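Local coordinates for CRISPR-associated protein, Cse1 family (Acidimicrobium ferrooxidans, PDB 4H3T) that probably serves as the large Cse1 subunit of a type I-E CRISPR Cascade complex, the RNA-guided surveillance machinery that recognises invading DNA, at residues R162-V165 with E166-F170; P192-Y196 with L197-G201. The protein carries 1 engineered substitution. All blocks are in the same frame, centred on the assembly; numbering follows the deposited sequence.

Coming from the N terminus, the chain first runs through contact 1, which lies wholly within helix 157-170 and joins successive turns of its C-terminal half. Contact 2 follows in series, where the loop after that helix turns into the short helix 196-199; neither contact nests within the other or crosses it. Each is local, made by residues three to five apart, and the loop between the two helices is closed by contacts between the two sites. There the A169 O to A198 N distance is 3.3 Å, a probable hydrogen bond, and F170 packs on L197 and A198. Helix 52-68 touches both sites, while strands 263-272 and 275-289 receive side chains from contacts 1 and 2 respectively.

Contact 1 (R162-V165 with E166-F170); sequences RWLV and ERHAF
W163 and E166 run side by side from successive turns of the helix, and the carboxylate carbon CD of E166 sits in the indole plane at its edge, 3.9 Å from CZ3 of W163. Carboxylate and ring planes stand 83° apart. The E166 chain leaves with CG anti to the backbone N (chi1 -172°) and bends at chi2, which carries the acid group alongside the benzo edge; OE2 is then held by T51. With an alanine in this place, T51 would probably lose its carboxylate partner and a gap would open beside the W163 ring edge. L164 lies alongside H168, with CD1 of L164 at 4.0 Å from NE2 of H168; that imidazole is fixed at both nitrogens, by the carbonyl of F112 and the amide of R263. V165 packs on L56 and L59 of helix 52-68. Among the backbone bonds, E166 N donates to R162 O at 3.1 Å and R167 N to W163 O at 2.8 Å. From H168 N to L164 O the bond is weak, at 3.4 Å. Such i to i+4 backbone bonding, with side chains meeting at i+3 and i+4, is characteristic of an alpha-helix; here it is a buried one, helix 157-170.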
loop_
_atom_site.group_PDB
_atom_site.type_symbol
_atom_site.label_atom_id
_atom_site.label_comp_id
_atom_site.label_asym_id
_atom_site.label_seq_id
_atom_site.Cartn_x
_atom_site.Cartn_y
_atom_site.Cartn_z
ATOM N N ARG A 162 11.746 2.356 14.309
ATOM C CA ARG A 162 10.709 1.977 13.357
ATOM C C ARG A 162 9.858 3.186 12.975
ATOM O O ARG A 162 9.639 3.432 11.786
ATOM C CB ARG A 162 9.812 0.899 13.920
ATOM C CG ARG A 162 10.478 -0.439 13.995
ATOM C CD ARG A 162 9.512 -1.542 14.337
ATOM N NE ARG A 162 8.848 -1.407 15.623
ATOM C CZ ARG A 162 9.190 -2.005 16.752
ATOM N NH1 ARG A 162 10.314 -2.702 16.831
ATOM N NH2 ARG A 162 8.457 -1.840 17.844
ATOM N N TRP A 163 9.424 3.976 13.974
ATOM C CA TRP A 163 8.604 5.130 13.678
ATOM C C TRP A 163 9.349 6.256 12.970
ATOM O O TRP A 163 8.720 7.035 12.225
ATOM C CB TRP A 163 7.924 5.659 14.890
ATOM C CG TRP A 163 6.855 4.740 15.376
ATOM C CD1 TRP A 163 6.815 4.095 16.578
ATOM C CD2 TRP A 163 5.634 4.431 14.718
ATOM N NE1 TRP A 163 5.637 3.392 16.695
ATOM C CE2 TRP A 163 4.948 3.490 15.530
ATOM C CE3 TRP A 163 5.120 4.708 13.436
ATOM C CZ2 TRP A 163 3.703 2.972 15.178
ATOM C CZ3 TRP A 163 3.897 4.183 13.091
ATOM C CH2 TRP A 163 3.226 3.288 13.941
ATOM N N LEU A 164 10.657 6.342 13.191
ATOM C CA LEU A 164 11.514 7.306 12.524
ATOM C C LEU A 164 11.550 7.044 11.006
ATOM O O LEU A 164 11.368 7.956 10.231
ATOM C CB LEU A 164 12.907 7.223 13.134
ATOM C CG LEU A 164 14.022 8.014 12.544
ATOM C CD1 LEU A 164 13.715 9.507 12.609
ATOM C CD2 LEU A 164 15.313 7.712 13.291
ATOM N N VAL A 165 11.702 5.762 10.613
ATOM C CA VAL A 165 11.707 5.324 9.254
ATOM C C VAL A 165 10.351 5.596 8.643
ATOM O O VAL A 165 10.250 6.161 7.560
ATOM C CB VAL A 165 12.112 3.842 9.138
ATOM C CG1 VAL A 165 11.979 3.375 7.666
ATOM C CG2 VAL A 165 13.561 3.650 9.606
ATOM N N GLU A 166 9.301 5.330 9.389
ATOM C CA GLU A 166 7.962 5.567 8.894
ATOM C C GLU A 166 7.668 7.041 8.725
ATOM O O GLU A 166 7.001 7.408 7.749
ATOM C CB GLU A 166 6.931 4.904 9.851
ATOM C CG GLU A 166 5.467 4.898 9.378
ATOM C CD GLU A 166 4.588 6.066 9.792
ATOM O OE1 GLU A 166 5.143 7.065 10.295
ATOM O OE2 GLU A 166 3.358 6.020 9.537
ATOM N N ARG A 167 8.112 7.903 9.662
ATOM C CA ARG A 167 7.708 9.303 9.624
ATOM C C ARG A 167 8.316 10.059 8.452
ATOM O O ARG A 167 7.697 10.983 7.962
ATOM C CB ARG A 167 8.032 9.988 10.958
ATOM C CG ARG A 167 7.434 11.357 11.080
ATOM C CD ARG A 167 5.947 11.434 10.808
ATOM N NE ARG A 167 5.390 12.554 11.546
ATOM C CZ ARG A 167 4.925 12.503 12.778
ATOM N NH1 ARG A 167 4.531 13.619 13.396
ATOM N NH2 ARG A 167 4.884 11.349 13.431
ATOM N N HIS A 168 9.518 9.712 8.025
ATOM C CA HIS A 168 10.105 10.364 6.857
ATOM C C HIS A 168 9.303 10.130 5.581
ATOM O O HIS A 168 9.295 10.989 4.680
ATOM C CB HIS A 168 11.504 9.859 6.603
ATOM C CG HIS A 168 12.556 10.520 7.407
ATOM N ND1 HIS A 168 12.944 11.802 7.143
ATOM C CD2 HIS A 168 13.201 10.080 8.521
ATOM C CE1 HIS A 168 13.906 12.068 8.019
ATOM N NE2 HIS A 168 14.059 11.072 8.895
ATOM N N ALA A 169 8.578 9.007 5.516
ATOM C CA ALA A 169 7.805 8.569 4.340
ATOM C C ALA A 169 6.309 8.896 4.423
ATOM O O ALA A 169 5.683 9.020 3.392
ATOM C CB ALA A 169 7.981 7.033 4.200
ATOM N N PHE A 170 5.703 8.883 5.628
ATOM C CA PHE A 170 4.255 8.969 5.788
ATOM C C PHE A 170 3.803 10.182 6.615
ATOM O O PHE A 170 2.668 10.239 6.980
ATOM C CB PHE A 170 3.723 7.680 6.468
ATOM C CG PHE A 170 3.534 6.524 5.525
ATOM C CD1 PHE A 170 2.389 6.421 4.771
ATOM C CD2 PHE A 170 4.465 5.488 5.463
ATOM C CE1 PHE A 170 2.168 5.321 3.923
ATOM C CE2 PHE A 170 4.229 4.363 4.628
ATOM C CZ PHE A 170 3.076 4.302 3.870
#

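Contact 2 (P192-Y196 with L197-G201); sequences PAIGY and LAWIG
I200 lays its CG2 methyl over one face of the Y196 ring, 3.9 Å from the centroid and 28° off the ring normal, a CH-pi contact that also brings the methyl to 3.6 Å from CZ of Y196. The same phenol meets W199 differently: CE1 of Y196 lies in the indole plane at its edge, 4.0 Å from CE3 of W199. Both aromatic side chains start with CG anti to the backbone N (Y196 chi1 175°, W199 chi1 -178°), and from there they cross obliquely, bringing Y196 to the benzo side of the indole. On the approach to the helix, I194 reaches W199 at about a right angle and places CD1 4.0 Å from CB of W199, while its CB packs on the methyl of A198.

Behind these side chains is a single short helical turn, with G195 at the N-cap position. G195 O accepts from W199 N at 3.1 Å, and Y196 O accepts from I200 N at 3.0 Å; W199 N adds a weak second bond to Y196 O. I200 is the first residue to leave helical torsions, and the chain passes into strand 202-206.

Further out, the Y196 hydroxyl is hydrogen-bonded to D298, a residue that I200 also touches, so the phenol is anchored at its far end. R291 and R319 both make cation-pi contacts with W199, and R319 also binds the W199 carbonyl. On the other flank L197 packs against A169 and F170 of helix 157-170 and against R58 of helix 52-68.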
loop_
_atom_site.group_PDB
_atom_site.type_symbol
_atom_site.label_atom_id
_atom_site.label_comp_id
_atom_site.label_asym_id
_atom_site.label_seq_id
_atom_site.Cartn_x
_atom_site.Cartn_y
_atom_site.Cartn_z
ATOM N N PRO A 192 5.404 21.352 5.592
ATOM C CA PRO A 192 5.724 20.428 4.484
ATOM C C PRO A 192 4.493 19.898 3.769
ATOM O O PRO A 192 3.374 19.961 4.276
ATOM C CB PRO A 192 6.433 19.270 5.211
ATOM C CG PRO A 192 5.739 19.215 6.551
ATOM C CD PRO A 192 5.376 20.643 6.891
ATOM N N ALA A 193 4.724 19.245 2.644
ATOM C CA ALA A 193 3.717 18.434 1.969
ATOM C C ALA A 193 3.603 17.116 2.764
ATOM O O ALA A 193 4.476 16.791 3.594
ATOM C CB ALA A 193 4.133 18.157 0.494
ATOM N N ILE A 194 2.624 16.282 2.425
ATOM C CA ILE A 194 2.553 14.933 3.009
ATOM C C ILE A 194 3.794 14.129 2.569
ATOM O O ILE A 194 4.408 14.471 1.561
ATOM C CB ILE A 194 1.273 14.183 2.656
ATOM C CG1 ILE A 194 1.166 13.919 1.120
ATOM C CG2 ILE A 194 0.052 14.966 3.189
ATOM C CD1 ILE A 194 -0.101 13.229 0.709
ATOM N N GLY A 195 4.155 13.098 3.319
ATOM C CA GLY A 195 5.274 12.243 2.931
ATOM C C GLY A 195 5.031 11.577 1.586
ATOM O O GLY A 195 3.887 11.374 1.154
ATOM N N TYR A 196 6.108 11.218 0.927
ATOM C CA TYR A 196 6.009 10.628 -0.400
ATOM C C TYR A 196 5.234 9.280 -0.430
ATOM O O TYR A 196 4.417 9.081 -1.320
ATOM C CB TYR A 196 7.394 10.450 -0.969
ATOM C CG TYR A 196 7.394 9.726 -2.303
ATOM C CD1 TYR A 196 7.144 10.401 -3.478
ATOM C CD2 TYR A 196 7.536 8.348 -2.364
ATOM C CE1 TYR A 196 7.158 9.743 -4.708
ATOM C CE2 TYR A 196 7.492 7.673 -3.572
ATOM C CZ TYR A 196 7.397 8.383 -4.754
ATOM O OH TYR A 196 7.340 7.719 -5.961
ATOM N N LEU A 197 5.410 8.411 0.570
ATOM C CA LEU A 197 4.653 7.160 0.634
ATOM C C LEU A 197 3.195 7.410 0.984
ATOM O O LEU A 197 2.346 6.618 0.573
ATOM C CB LEU A 197 5.263 6.122 1.584
ATOM C CG LEU A 197 6.484 5.413 1.119
ATOM C CD1 LEU A 197 6.845 4.263 2.075
ATOM C CD2 LEU A 197 6.264 4.821 -0.277
ATOM N N ALA A 198 2.906 8.489 1.716
ATOM C CA ALA A 198 1.524 8.900 1.997
ATOM C C ALA A 198 0.826 9.385 0.664
ATOM O O ALA A 198 -0.387 9.301 0.541
ATOM C CB ALA A 198 1.468 9.994 3.071
ATOM N N TRP A 199 1.600 9.933 -0.274
ATOM C CA TRP A 199 1.118 10.413 -1.551
ATOM C C TRP A 199 0.905 9.304 -2.573
ATOM O O TRP A 199 -0.063 9.335 -3.311
ATOM C CB TRP A 199 2.111 11.426 -2.115
ATOM C CG TRP A 199 1.662 12.015 -3.417
ATOM C CD1 TRP A 199 0.532 12.753 -3.643
ATOM C CD2 TRP A 199 2.365 11.955 -4.668
ATOM N NE1 TRP A 199 0.480 13.122 -4.956
ATOM C CE2 TRP A 199 1.565 12.606 -5.622
ATOM C CE3 TRP A 199 3.568 11.365 -5.081
ATOM C CZ2 TRP A 199 1.915 12.670 -6.978
ATOM C CZ3 TRP A 199 3.907 11.404 -6.436
ATOM C CH2 TRP A 199 3.103 12.087 -7.359
ATOM N N ILE A 200 1.836 8.377 -2.704
ATOM C CA ILE A 200 1.694 7.351 -3.759
ATOM C C ILE A 200 0.738 6.211 -3.317
ATOM O O ILE A 200 0.540 5.948 -2.125
ATOM C CB ILE A 200 3.032 6.738 -4.266
ATOM C CG1 ILE A 200 3.828 6.003 -3.164
ATOM C CG2 ILE A 200 3.901 7.792 -4.933
ATOM C CD1 ILE A 200 4.725 4.941 -3.635
ATOM N N GLY A 201 0.222 5.530 -4.310
ATOM C CA GLY A 201 -0.483 4.265 -4.153
ATOM C C GLY A 201 0.589 3.182 -4.208
ATOM O O GLY A 201 1.163 2.934 -5.258
#